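PROTEIN (hypothetical protein EF0366) (Enterococcus faecalis, PDB 1VPY) is of unknown function, a DUF72 family protein that folds as a TIM alpha/beta barrel. Local coordinates at residues F71-K76 and A106-S111; T89-A92 and E96-T99; S155-N160 and P190-V195; Q232-L237 and A264-Q269. All coordinates share one frame; numbering follows the deposited sequence.

Interaction 1. Residues F71-K76 and A106-S111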
loop_
_atom_site.group_PDB
_atom_site.type_symbol
_atom_site.label_atom_id
_atom_site.label_comp_id
_atom_site.label_asym_id
_atom_site.label_seq_id
_atom_site.Cartn_x
_atom_site.Cartn_y
_atom_site.Cartn_z
ATOM N N PHE A 71 -3.517 5.425 15.400
ATOM C CA PHE A 71 -2.701 5.689 14.237
ATOM C C PHE A 71 -2.593 4.370 13.477
ATOM O O PHE A 71 -2.601 3.300 14.082
ATOM C CB PHE A 71 -1.323 6.149 14.719
ATOM C CG PHE A 71 -0.325 6.370 13.620
ATOM C CD1 PHE A 71 -0.195 7.618 13.025
ATOM C CD2 PHE A 71 0.507 5.336 13.198
ATOM C CE1 PHE A 71 0.736 7.826 12.001
ATOM C CE2 PHE A 71 1.439 5.533 12.175
ATOM C CZ PHE A 71 1.551 6.783 11.580
ATOM N N ARG A 72 -2.509 4.426 12.154
ATOM C CA ARG A 72 -2.398 3.190 11.386
ATOM C C ARG A 72 -1.121 3.105 10.571
ATOM O O ARG A 72 -0.583 4.122 10.132
ATOM C CB ARG A 72 -3.629 2.965 10.506
ATOM C CG ARG A 72 -4.937 2.852 11.295
ATOM C CD ARG A 72 -5.028 1.583 12.141
ATOM N NE ARG A 72 -6.268 1.571 12.913
ATOM C CZ ARG A 72 -6.348 1.781 14.224
ATOM N NH1 ARG A 72 -5.258 2.002 14.946
ATOM N NH2 ARG A 72 -7.527 1.759 14.820
ATOM N N PHE A 73 -0.651 1.873 10.385
ATOM C CA PHE A 73 0.555 1.591 9.627
ATOM C C PHE A 73 0.207 0.771 8.409
ATOM O O PHE A 73 -0.514 -0.222 8.511
ATOM C CB PHE A 73 1.527 0.751 10.456
ATOM C CG PHE A 73 2.140 1.467 11.619
ATOM C CD1 PHE A 73 1.484 1.521 12.845
ATOM C CD2 PHE A 73 3.399 2.048 11.507
ATOM C CE1 PHE A 73 2.062 2.161 13.932
ATOM C CE2 PHE A 73 3.987 2.683 12.584
ATOM C CZ PHE A 73 3.316 2.745 13.802
ATOM N N VAL A 74 0.724 1.179 7.258
ATOM C CA VAL A 74 0.759 0.307 6.101
ATOM C C VAL A 74 2.184 -0.213 6.050
ATOM O O VAL A 74 3.130 0.543 5.813
ATOM C CB VAL A 74 0.407 1.028 4.790
ATOM C CG1 VAL A 74 0.636 0.100 3.596
ATOM C CG2 VAL A 74 -1.039 1.519 4.819
HETATM N N MSE A 75 2.327 -1.507 6.301
HETATM C CA MSE A 75 3.622 -2.126 6.378
HETATM C C MSE A 75 3.945 -2.831 5.068
HETATM O O MSE A 75 3.289 -3.797 4.701
HETATM C CB MSE A 75 3.634 -3.113 7.544
HETATM C CG MSE A 75 5.017 -3.547 7.973
HETATM SE SE MSE A 75 6.134 -2.026 8.553
HETATM C CE MSE A 75 4.809 -1.096 9.823
ATOM N N LYS A 76 4.950 -2.338 4.353
ATOM C CA LYS A 76 5.371 -2.991 3.125
ATOM C C LYS A 76 6.148 -4.264 3.465
ATOM O O LYS A 76 7.114 -4.218 4.223
ATOM C CB LYS A 76 6.208 -2.045 2.270
ATOM C CG LYS A 76 6.357 -2.512 0.826
ATOM C CD LYS A 76 6.943 -1.435 -0.061
ATOM C CE LYS A 76 7.005 -1.944 -1.490
ATOM N NZ LYS A 76 7.883 -1.125 -2.343
ATOM N N ALA A 106 4.870 -9.242 14.914
ATOM C CA ALA A 106 3.957 -9.597 16.003
ATOM C C ALA A 106 3.433 -8.394 16.799
ATOM O O ALA A 106 2.221 -8.276 16.974
ATOM C CB ALA A 106 4.580 -10.648 16.937
ATOM N N PRO A 107 4.326 -7.490 17.268
ATOM C CA PRO A 107 3.806 -6.428 18.130
ATOM C C PRO A 107 2.871 -5.462 17.399
ATOM O O PRO A 107 2.032 -4.837 18.039
ATOM C CB PRO A 107 5.075 -5.699 18.598
ATOM C CG PRO A 107 6.189 -6.636 18.322
ATOM C CD PRO A 107 5.779 -7.350 17.086
ATOM N N LEU A 108 3.014 -5.345 16.080
ATOM C CA LEU A 108 2.095 -4.542 15.276
ATOM C C LEU A 108 0.762 -5.268 15.060
ATOM O O LEU A 108 -0.307 -4.673 15.195
ATOM C CB LEU A 108 2.742 -4.148 13.937
ATOM C CG LEU A 108 1.872 -3.498 12.855
ATOM C CD1 LEU A 108 1.416 -2.106 13.257
ATOM C CD2 LEU A 108 2.627 -3.451 11.546
ATOM N N ILE A 109 0.842 -6.552 14.722
ATOM C CA ILE A 109 -0.333 -7.388 14.482
ATOM C C ILE A 109 -1.231 -7.455 15.725
ATOM O O ILE A 109 -2.449 -7.284 15.635
ATOM C CB ILE A 109 0.102 -8.806 14.031
ATOM C CG1 ILE A 109 0.609 -8.768 12.587
ATOM C CG2 ILE A 109 -1.037 -9.822 14.185
ATOM C CD1 ILE A 109 1.460 -9.972 12.205
ATOM N N GLU A 110 -0.615 -7.684 16.882
ATOM C CA GLU A 110 -1.327 -7.750 18.154
ATOM C C GLU A 110 -1.808 -6.380 18.642
ATOM O O GLU A 110 -2.623 -6.299 19.567
ATOM C CB GLU A 110 -0.438 -8.394 19.223
ATOM C CG GLU A 110 -0.040 -9.832 18.932
ATOM C CD GLU A 110 1.178 -10.280 19.729
ATOM O OE1 GLU A 110 1.823 -9.432 20.389
ATOM O OE2 GLU A 110 1.497 -11.489 19.692
ATOM N N SER A 111 -1.313 -5.314 18.023
ATOM C CA SER A 111 -1.596 -3.955 18.487
ATOM C C SER A 111 -2.870 -3.347 17.918
ATOM O O SER A 111 -3.380 -2.370 18.471
ATOM C CB SER A 111 -0.424 -3.027 18.179
ATOM O OG SER A 111 -0.388 -2.715 16.800
#

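Interaction 2. Residues T89-A92 and E96-T99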
loop_
_atom_site.group_PDB
_atom_site.type_symbol
_atom_site.label_atom_id
_atom_site.label_comp_id
_atom_site.label_asym_id
_atom_site.label_seq_id
_atom_site.Cartn_x
_atom_site.Cartn_y
_atom_site.Cartn_z
ATOM N N THR A 89 19.608 -15.565 -0.096
ATOM C CA THR A 89 20.828 -15.126 0.586
ATOM C C THR A 89 20.659 -15.131 2.108
ATOM O O THR A 89 21.627 -15.361 2.837
ATOM C CB THR A 89 21.254 -13.708 0.127
ATOM O OG1 THR A 89 21.124 -13.596 -1.292
ATOM C CG2 THR A 89 22.687 -13.425 0.498
ATOM N N TYR A 90 19.432 -14.900 2.575
ATOM C CA TYR A 90 19.150 -14.746 4.003
ATOM C C TYR A 90 18.207 -15.799 4.589
ATOM O O TYR A 90 18.212 -16.021 5.797
ATOM C CB TYR A 90 18.589 -13.348 4.295
ATOM C CG TYR A 90 19.503 -12.209 3.904
ATOM C CD1 TYR A 90 20.472 -11.727 4.784
ATOM C CD2 TYR A 90 19.394 -11.604 2.655
ATOM C CE1 TYR A 90 21.314 -10.677 4.424
ATOM C CE2 TYR A 90 20.227 -10.555 2.286
ATOM C CZ TYR A 90 21.182 -10.097 3.173
ATOM O OH TYR A 90 22.001 -9.061 2.797
ATOM N N TYR A 91 17.388 -16.431 3.753
ATOM C CA TYR A 91 16.413 -17.408 4.248
ATOM C C TYR A 91 16.465 -18.735 3.486
ATOM O O TYR A 91 16.522 -18.752 2.254
ATOM C CB TYR A 91 14.998 -16.799 4.277
ATOM C CG TYR A 91 14.928 -15.538 5.124
ATOM C CD1 TYR A 91 14.871 -15.610 6.516
ATOM C CD2 TYR A 91 14.958 -14.274 4.535
ATOM C CE1 TYR A 91 14.830 -14.456 7.298
ATOM C CE2 TYR A 91 14.923 -13.115 5.310
ATOM C CZ TYR A 91 14.857 -13.216 6.688
ATOM O OH TYR A 91 14.821 -12.079 7.458
ATOM N N ALA A 92 16.467 -19.835 4.242
ATOM C CA ALA A 92 16.660 -21.193 3.705
ATOM C C ALA A 92 15.508 -21.694 2.826
ATOM O O ALA A 92 15.727 -22.472 1.894
ATOM C CB ALA A 92 16.938 -22.181 4.842
ATOM N N GLU A 96 10.538 -20.377 6.273
ATOM C CA GLU A 96 11.432 -19.722 7.227
ATOM C C GLU A 96 11.339 -18.197 7.104
ATOM O O GLU A 96 11.382 -17.476 8.107
ATOM C CB GLU A 96 12.868 -20.193 6.987
ATOM C CG GLU A 96 13.891 -19.762 8.034
ATOM C CD GLU A 96 15.227 -20.492 7.883
ATOM O OE1 GLU A 96 15.249 -21.737 8.025
ATOM O OE2 GLU A 96 16.256 -19.823 7.624
HETATM N N MSE A 97 11.200 -17.722 5.867
HETATM C CA MSE A 97 11.097 -16.298 5.573
HETATM C C MSE A 97 9.779 -15.688 6.070
HETATM O O MSE A 97 9.773 -14.600 6.650
HETATM C CB MSE A 97 11.266 -16.056 4.072
HETATM C CG MSE A 97 11.139 -14.594 3.668
HETATM SE SE MSE A 97 11.207 -14.258 1.738
HETATM C CE MSE A 97 9.685 -15.438 1.132
ATOM N N ILE A 98 8.673 -16.389 5.834
ATOM C CA ILE A 98 7.370 -15.952 6.320
ATOM C C ILE A 98 7.323 -15.904 7.851
ATOM O O ILE A 98 6.805 -14.940 8.423
ATOM C CB ILE A 98 6.224 -16.815 5.727
ATOM C CG1 ILE A 98 6.034 -16.488 4.244
ATOM C CG2 ILE A 98 4.912 -16.610 6.481
ATOM C CD1 ILE A 98 5.640 -15.046 3.960
ATOM N N THR A 99 7.886 -16.925 8.502
ATOM C CA THR A 99 7.954 -16.986 9.968
ATOM C C THR A 99 8.736 -15.816 10.566
ATOM O O THR A 99 8.335 -15.260 11.586
ATOM C CB THR A 99 8.609 -18.300 10.464
ATOM O OG1 THR A 99 8.144 -19.400 9.680
ATOM C CG2 THR A 99 8.286 -18.551 11.940
#

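Interaction 3. Residues S155-N160 and P190-V195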
loop_
_atom_site.group_PDB
_atom_site.type_symbol
_atom_site.label_atom_id
_atom_site.label_comp_id
_atom_site.label_asym_id
_atom_site.label_seq_id
_atom_site.Cartn_x
_atom_site.Cartn_y
_atom_site.Cartn_z
ATOM N N SER A 155 -1.712 -6.554 -17.720
ATOM C CA SER A 155 -2.398 -7.765 -18.200
ATOM C C SER A 155 -3.469 -8.222 -17.211
ATOM O O SER A 155 -4.499 -8.764 -17.615
ATOM C CB SER A 155 -1.416 -8.903 -18.519
ATOM O OG SER A 155 -0.877 -9.484 -17.342
ATOM N N TRP A 156 -3.213 -7.990 -15.922
ATOM C CA TRP A 156 -4.209 -8.155 -14.858
ATOM C C TRP A 156 -5.463 -7.315 -15.109
ATOM O O TRP A 156 -6.546 -7.652 -14.629
ATOM C CB TRP A 156 -3.632 -7.724 -13.508
ATOM C CG TRP A 156 -2.469 -8.530 -13.009
ATOM C CD1 TRP A 156 -1.161 -8.137 -12.962
ATOM C CD2 TRP A 156 -2.509 -9.853 -12.457
ATOM N NE1 TRP A 156 -0.384 -9.135 -12.426
ATOM C CE2 TRP A 156 -1.185 -10.201 -12.111
ATOM C CE3 TRP A 156 -3.532 -10.782 -12.228
ATOM C CZ2 TRP A 156 -0.858 -11.436 -11.541
ATOM C CZ3 TRP A 156 -3.205 -12.012 -11.669
ATOM C CH2 TRP A 156 -1.879 -12.326 -11.330
ATOM N N TYR A 157 -5.300 -6.218 -15.847
ATOM C CA TYR A 157 -6.365 -5.243 -16.065
ATOM C C TYR A 157 -7.007 -5.310 -17.450
ATOM O O TYR A 157 -7.986 -4.602 -17.706
ATOM C CB TYR A 157 -5.837 -3.833 -15.809
ATOM C CG TYR A 157 -5.485 -3.571 -14.363
ATOM C CD1 TYR A 157 -6.442 -3.091 -13.467
ATOM C CD2 TYR A 157 -4.194 -3.799 -13.890
ATOM C CE1 TYR A 157 -6.120 -2.840 -12.134
ATOM C CE2 TYR A 157 -3.861 -3.555 -12.558
ATOM C CZ TYR A 157 -4.829 -3.073 -11.687
ATOM O OH TYR A 157 -4.498 -2.829 -10.373
ATOM N N GLN A 158 -6.458 -6.154 -18.329
ATOM C CA GLN A 158 -6.965 -6.318 -19.692
ATOM C C GLN A 158 -8.450 -6.682 -19.683
ATOM O O GLN A 158 -8.875 -7.510 -18.875
ATOM C CB GLN A 158 -6.156 -7.374 -20.459
ATOM C CG GLN A 158 -4.897 -6.835 -21.130
ATOM N N PRO A 159 -9.241 -6.053 -20.579
ATOM C CA PRO A 159 -10.686 -6.263 -20.701
ATOM C C PRO A 159 -11.146 -7.694 -20.383
ATOM O O PRO A 159 -12.060 -7.879 -19.573
ATOM C CB PRO A 159 -10.952 -5.940 -22.173
ATOM C CG PRO A 159 -9.928 -4.902 -22.517
ATOM C CD PRO A 159 -8.761 -5.062 -21.564
ATOM N N ASN A 160 -10.499 -8.680 -21.011
ATOM C CA ASN A 160 -10.847 -10.101 -20.879
ATOM C C ASN A 160 -10.728 -10.659 -19.470
ATOM O O ASN A 160 -11.686 -11.220 -18.938
ATOM C CB ASN A 160 -9.963 -10.946 -21.799
ATOM C CG ASN A 160 -9.881 -10.390 -23.201
ATOM O OD1 ASN A 160 -10.847 -10.451 -23.964
ATOM N ND2 ASN A 160 -8.721 -9.839 -23.550
ATOM N N PRO A 190 -3.619 1.100 -15.186
ATOM C CA PRO A 190 -4.604 2.172 -15.082
ATOM C C PRO A 190 -4.905 2.593 -13.637
ATOM O O PRO A 190 -4.447 1.955 -12.690
ATOM C CB PRO A 190 -5.848 1.576 -15.753
ATOM C CG PRO A 190 -5.638 0.081 -15.768
ATOM C CD PRO A 190 -4.259 -0.225 -15.252
ATOM N N PHE A 191 -5.640 3.690 -13.492
ATOM C CA PHE A 191 -6.176 4.119 -12.205
ATOM C C PHE A 191 -7.588 3.548 -12.119
ATOM O O PHE A 191 -8.519 4.085 -12.721
ATOM C CB PHE A 191 -6.186 5.645 -12.140
ATOM C CG PHE A 191 -6.790 6.206 -10.881
ATOM C CD1 PHE A 191 -6.041 6.291 -9.709
ATOM C CD2 PHE A 191 -8.098 6.680 -10.872
ATOM C CE1 PHE A 191 -6.585 6.816 -8.550
ATOM C CE2 PHE A 191 -8.652 7.210 -9.718
ATOM C CZ PHE A 191 -7.890 7.280 -8.551
ATOM N N TYR A 192 -7.736 2.445 -11.386
ATOM C CA TYR A 192 -8.953 1.624 -11.441
ATOM C C TYR A 192 -9.705 1.586 -10.106
ATOM O O TYR A 192 -9.554 0.631 -9.340
ATOM C CB TYR A 192 -8.580 0.205 -11.869
ATOM C CG TYR A 192 -9.667 -0.550 -12.593
ATOM C CD1 TYR A 192 -9.862 -0.379 -13.968
ATOM C CD2 TYR A 192 -10.486 -1.449 -11.917
ATOM C CE1 TYR A 192 -10.855 -1.080 -14.649
ATOM C CE2 TYR A 192 -11.489 -2.153 -12.586
ATOM C CZ TYR A 192 -11.665 -1.968 -13.951
ATOM O OH TYR A 192 -12.652 -2.662 -14.622
ATOM N N PRO A 193 -10.540 2.610 -9.841
ATOM C CA PRO A 193 -11.169 2.748 -8.524
ATOM C C PRO A 193 -12.309 1.747 -8.330
ATOM O O PRO A 193 -13.414 1.948 -8.840
ATOM C CB PRO A 193 -11.684 4.196 -8.520
ATOM C CG PRO A 193 -11.912 4.532 -9.949
ATOM C CD PRO A 193 -10.973 3.668 -10.779
ATOM N N TYR A 194 -12.021 0.677 -7.591
ATOM C CA TYR A 194 -12.957 -0.425 -7.380
ATOM C C TYR A 194 -12.652 -1.035 -6.025
ATOM O O TYR A 194 -11.478 -1.253 -5.700
ATOM C CB TYR A 194 -12.782 -1.492 -8.473
ATOM C CG TYR A 194 -13.775 -2.637 -8.380
ATOM C CD1 TYR A 194 -13.559 -3.716 -7.513
ATOM C CD2 TYR A 194 -14.936 -2.641 -9.157
ATOM C CE1 TYR A 194 -14.475 -4.761 -7.422
ATOM C CE2 TYR A 194 -15.853 -3.683 -9.073
ATOM C CZ TYR A 194 -15.617 -4.736 -8.205
ATOM O OH TYR A 194 -16.527 -5.760 -8.126
ATOM N N VAL A 195 -13.691 -1.319 -5.239
ATOM C CA VAL A 195 -13.516 -1.919 -3.910
ATOM C C VAL A 195 -13.557 -3.440 -3.974
ATOM O O VAL A 195 -14.587 -4.014 -4.295
ATOM C CB VAL A 195 -14.589 -1.443 -2.920
ATOM C CG1 VAL A 195 -14.342 -2.033 -1.557
ATOM C CG2 VAL A 195 -14.605 0.070 -2.836
#

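Interaction 4. Residues Q232-L237 and A264-Q269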
loop_
_atom_site.group_PDB
_atom_site.type_symbol
_atom_site.label_atom_id
_atom_site.label_comp_id
_atom_site.label_asym_id
_atom_site.label_seq_id
_atom_site.Cartn_x
_atom_site.Cartn_y
_atom_site.Cartn_z
ATOM N N GLN A 232 -5.640 20.758 -9.961
ATOM C CA GLN A 232 -6.595 19.967 -10.736
ATOM C C GLN A 232 -6.444 18.464 -10.502
ATOM O O GLN A 232 -7.441 17.743 -10.406
ATOM C CB GLN A 232 -6.507 20.291 -12.232
ATOM C CG GLN A 232 -7.604 19.645 -13.085
ATOM C CD GLN A 232 -9.001 20.142 -12.737
ATOM O OE1 GLN A 232 -9.792 19.435 -12.108
ATOM N NE2 GLN A 232 -9.306 21.367 -13.143
ATOM N N GLU A 233 -5.210 17.988 -10.404
ATOM C CA GLU A 233 -4.977 16.573 -10.136
ATOM C C GLU A 233 -5.450 16.180 -8.742
ATOM O O GLU A 233 -6.125 15.155 -8.580
ATOM C CB GLU A 233 -3.516 16.202 -10.367
ATOM C CG GLU A 233 -3.127 16.298 -11.834
ATOM C CD GLU A 233 -1.632 16.268 -12.069
ATOM O OE1 GLU A 233 -0.852 16.724 -11.198
ATOM O OE2 GLU A 233 -1.242 15.791 -13.152
ATOM N N ILE A 234 -5.128 17.000 -7.743
ATOM C CA ILE A 234 -5.622 16.758 -6.381
ATOM C C ILE A 234 -7.151 16.758 -6.356
ATOM O O ILE A 234 -7.753 16.021 -5.579
ATOM C CB ILE A 234 -5.075 17.781 -5.344
ATOM C CG1 ILE A 234 -3.545 17.718 -5.251
ATOM C CG2 ILE A 234 -5.708 17.569 -3.969
ATOM C CD1 ILE A 234 -3.002 16.406 -4.760
ATOM N N ALA A 235 -7.768 17.573 -7.212
ATOM C CA ALA A 235 -9.221 17.631 -7.311
ATOM C C ALA A 235 -9.799 16.350 -7.907
ATOM O O ALA A 235 -10.791 15.827 -7.396
ATOM C CB ALA A 235 -9.661 18.845 -8.120
ATOM N N ASP A 236 -9.183 15.855 -8.984
ATOM C CA ASP A 236 -9.619 14.620 -9.636
ATOM C C ASP A 236 -9.490 13.458 -8.665
ATOM O O ASP A 236 -10.449 12.712 -8.454
ATOM C CB ASP A 236 -8.797 14.332 -10.895
ATOM C CG ASP A 236 -9.034 15.350 -12.012
ATOM O OD1 ASP A 236 -10.185 15.790 -12.220
ATOM O OD2 ASP A 236 -8.050 15.704 -12.700
ATOM N N LEU A 237 -8.313 13.331 -8.052
ATOM C CA LEU A 237 -8.014 12.225 -7.138
ATOM C C LEU A 237 -8.865 12.256 -5.876
ATOM O O LEU A 237 -9.142 11.210 -5.287
ATOM C CB LEU A 237 -6.534 12.215 -6.756
ATOM C CG LEU A 237 -5.499 12.063 -7.864
ATOM C CD1 LEU A 237 -4.126 12.479 -7.366
ATOM C CD2 LEU A 237 -5.469 10.654 -8.421
ATOM N N ALA A 264 3.989 15.543 1.126
ATOM C CA ALA A 264 3.381 16.210 2.279
ATOM C C ALA A 264 2.562 17.445 1.908
ATOM O O ALA A 264 1.573 17.750 2.568
ATOM C CB ALA A 264 4.440 16.573 3.310
ATOM N N GLU A 265 2.978 18.158 0.863
ATOM C CA GLU A 265 2.238 19.321 0.384
ATOM C C GLU A 265 0.929 18.840 -0.241
ATOM O O GLU A 265 -0.151 19.305 0.132
ATOM C CB GLU A 265 3.073 20.128 -0.620
ATOM C CG GLU A 265 2.454 21.457 -1.070
ATOM C CD GLU A 265 2.681 22.607 -0.083
ATOM O OE1 GLU A 265 3.415 22.417 0.917
ATOM O OE2 GLU A 265 2.132 23.712 -0.319
ATOM N N ASN A 266 1.035 17.883 -1.160
ATOM C CA ASN A 266 -0.131 17.295 -1.803
ATOM C C ASN A 266 -1.139 16.685 -0.817
ATOM O O ASN A 266 -2.349 16.878 -0.970
ATOM C CB ASN A 266 0.288 16.254 -2.845
ATOM C CG ASN A 266 0.992 16.864 -4.048
ATOM O OD1 ASN A 266 1.638 16.150 -4.812
ATOM N ND2 ASN A 266 0.866 18.180 -4.229
ATOM N N ALA A 267 -0.644 15.950 0.179
ATOM C CA ALA A 267 -1.514 15.353 1.193
ATOM C C ALA A 267 -2.230 16.426 2.026
ATOM O O ALA A 267 -3.414 16.301 2.319
ATOM C CB ALA A 267 -0.737 14.396 2.081
ATOM N N LEU A 268 -1.513 17.488 2.378
ATOM C CA LEU A 268 -2.105 18.619 3.094
ATOM C C LEU A 268 -3.130 19.357 2.234
ATOM O O LEU A 268 -4.072 19.938 2.766
ATOM C CB LEU A 268 -1.021 19.574 3.609
ATOM C CG LEU A 268 -0.384 19.349 4.998
ATOM C CD1 LEU A 268 -0.176 17.860 5.436
ATOM C CD2 LEU A 268 0.933 20.135 5.103
ATOM N N GLN A 269 -2.955 19.312 0.911
ATOM C CA GLN A 269 -3.941 19.870 -0.024
ATOM C C GLN A 269 -5.235 19.067 -0.013
ATOM O O GLN A 269 -6.312 19.632 0.183
ATOM C CB GLN A 269 -3.384 19.955 -1.451
ATOM C CG GLN A 269 -2.529 21.190 -1.722
ATOM C CD GLN A 269 -1.714 21.075 -3.003
ATOM O OE1 GLN A 269 -0.476 21.047 -2.969
ATOM N NE2 GLN A 269 -2.407 21.000 -4.141
#

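Interaction 1. Residues F71-K76 and A106-S111
In this TIM barrel the contact lies in the crossover from strand 72-76 to strand 114-120, where L108 of helix 106-109 packs on F73 and M75. These two residues sit two positions apart on the strand, and both point at the helix. V74 between them points the other way. L108 is the hub of the contact and uses a separate methyl for each partner. Its CD1 lies 3.7 Å from CD1 of the F73 ring. The methyl meets this ring obliquely, beside the CB-CG end. The other methyl, CD2, is 3.6 Å from CE of M75, which is modelled as selenomethionine. The M75 chain leaves the backbone with CG anti to N (chi1 -164°). It then bends at both following torsions, and this folds CE back to L108. One face of the F73 ring is occupied by F71, whose CE2 stands 3.7 Å above the F73 ring plane, over its centre. V60 and V64 of helix 57-65 also touch L108, so this leucine joins two helices to the strand. The turn behind L108 is closed by S111 N, which donates to L108 O at 3.1 Å. S111 OG also bonds to K113 N, just ahead of strand 114-120. F73 also makes backbone bonds to K113 and F115, which tie strand 72-76 to the neighbouring strand 114-120. The three touching side chains are buried and purely apolar at their meeting points. The helix is therefore held to the strand here by shape and exclusion of water, without polar pairing between the two segments.

Interaction 2. Residues T89-A92 and E96-T99
Y91 lays one face of its ring over the backbone of M97, where the loop before helix 94-104 of the TIM barrel folds back on the first turn of that helix. M97 CA is 4.3 Å from the centroid of the Y91 ring and 27° off the ring normal. This is a CH-pi contact over the face. The two side chains cross at about a right angle. The Y91 ring lies across the start of the M97 chain, and CB of Y91 is 3.8 Å from CB of M97. Farther out, CG of M97 comes within 3.9 Å of Y91 CD2. The end of M97, a selenomethionine, leads away from Y91; the side chain also touches Y78 and W87. Y91 also touches I54 in another loop.

E96 approaches from the neighbouring position on the helix. Its CG is anti to the backbone N (chi1 -171°), and the extended chain beyond it carries the carboxylate back to the loop at A92. There OE1 lies 3.6 Å from the CB of A92. The other oxygen of E96, OE2, accepts a weak but nearly straight hydrogen bond from A92 N, 3.4 Å long, with an angle of 170° at the hydrogen.

Interaction 3. Residues S155-N160 and P190-V195
Y157 meets P190 with one face of its ring and Y192 with an edge. CD of P190 lies over that face, 3.9 Å from the ring centroid of Y157 and 21° off the normal, a CH-pi contact. It sits toward the CG end of the ring, with P190 CD 3.7 Å from Y157 CG. CG of P190 also reaches CB of Y157, at 3.9 Å. The second partner is an offset edge-to-face pair. The edge of Y157 is turned to the face of Y192, with the planes at 61° and the ring centroids 5.9 Å apart. CB of Y192 closes on CE1 of Y157 at 3.9 Å. Y157 holds CG beside its backbone N, anti to the carbonyl carbon (chi1 -67°), which turns the ring toward both partners.

In the next shell, Y157 rests on L151. The chain just before it is tied down by W156, whose NE1 bonds to F125 O, and by S155 OG, which bonds to C127 N and N153 OD1. Y192 is backed by V162 of helix 162-171. Its neighbour F191 points away, onto L237 and A240 of helix 231-245.

Residues 190-195 thus run as extended chain between these two helices. This is a TIM barrel in which the crossover from strand 175-180 to strand 201-205 lacks a regular helix and packs on the loop after strand 147-150.

Interaction 4. Residues Q232-L237 and A264-Q269
Two side-chain torsions near -60° (chi1 -61°, chi2 -63°) aim the CG1-CD1 branch of I234 at N266 and Q269 of the facing helix. CG1 thereby lies beside its own backbone N, and CG2 takes the place anti to it. The end methyl CD1 of I234 is 3.8 Å from CB of N266 and 3.9 Å from the backbone O of N266. CG1 of I234 meets the amide end of Q269, with NE2 at 3.6 Å. CG2 of I234 lies farther back, 4.2 Å from CB of Q269. The Q269 chain is extended beyond CG, and it crosses I234 at about a right angle. The two amides are linked along their own helix by a weak bond, N266 ND2 to Q269 OE1, 3.4 Å long. N266 has a stronger polar partner elsewhere: its OD1 accepts from Y229 N, just ahead of helix 231-245. A weak bond from N257 ND2 reaches the same oxygen. The asparagine is thus held at its amide end, while its CB packs on I234. A bound zinc ion lies about 3 Å from the nearest atom of the Q269 side chain, though this alone does not make Q269 a ligand. Toward the barrel, I234 and N266 both touch F255 of strand 250-255, and A264 and A267 lie on L18 of strand 13-18. The backbones come close, with CA of I234 and CA of N266 7.2 Å apart. This is the side-by-side packing of neighbouring outer helices in a TIM barrel, here over the last strand, with helix 260-273 also reaching the first strand, where the barrel closes.

In the fold
Going from the N terminus, the chain makes strands 13-18 and 44-47 before reaching strand 72-76. Interaction 1 closes the loop from this strand to helix 106-109. Interaction 2 is nested inside that loop and joins residues 89-92 to the helix that follows them. Interaction 3 comes next in series and brings together the loop after strand 147-150 and the crossover to strand 201-205. Interaction 4 closes last, pairing helices 231-245 and 260-273. None of the four cross. Interactions 3 and 4 touch, through F191 CE1 and L237 CD2 at 4.0 Å. Interactions 2 and 4 lie on opposite sides of the chain's centre, their centres about 40 Å apart.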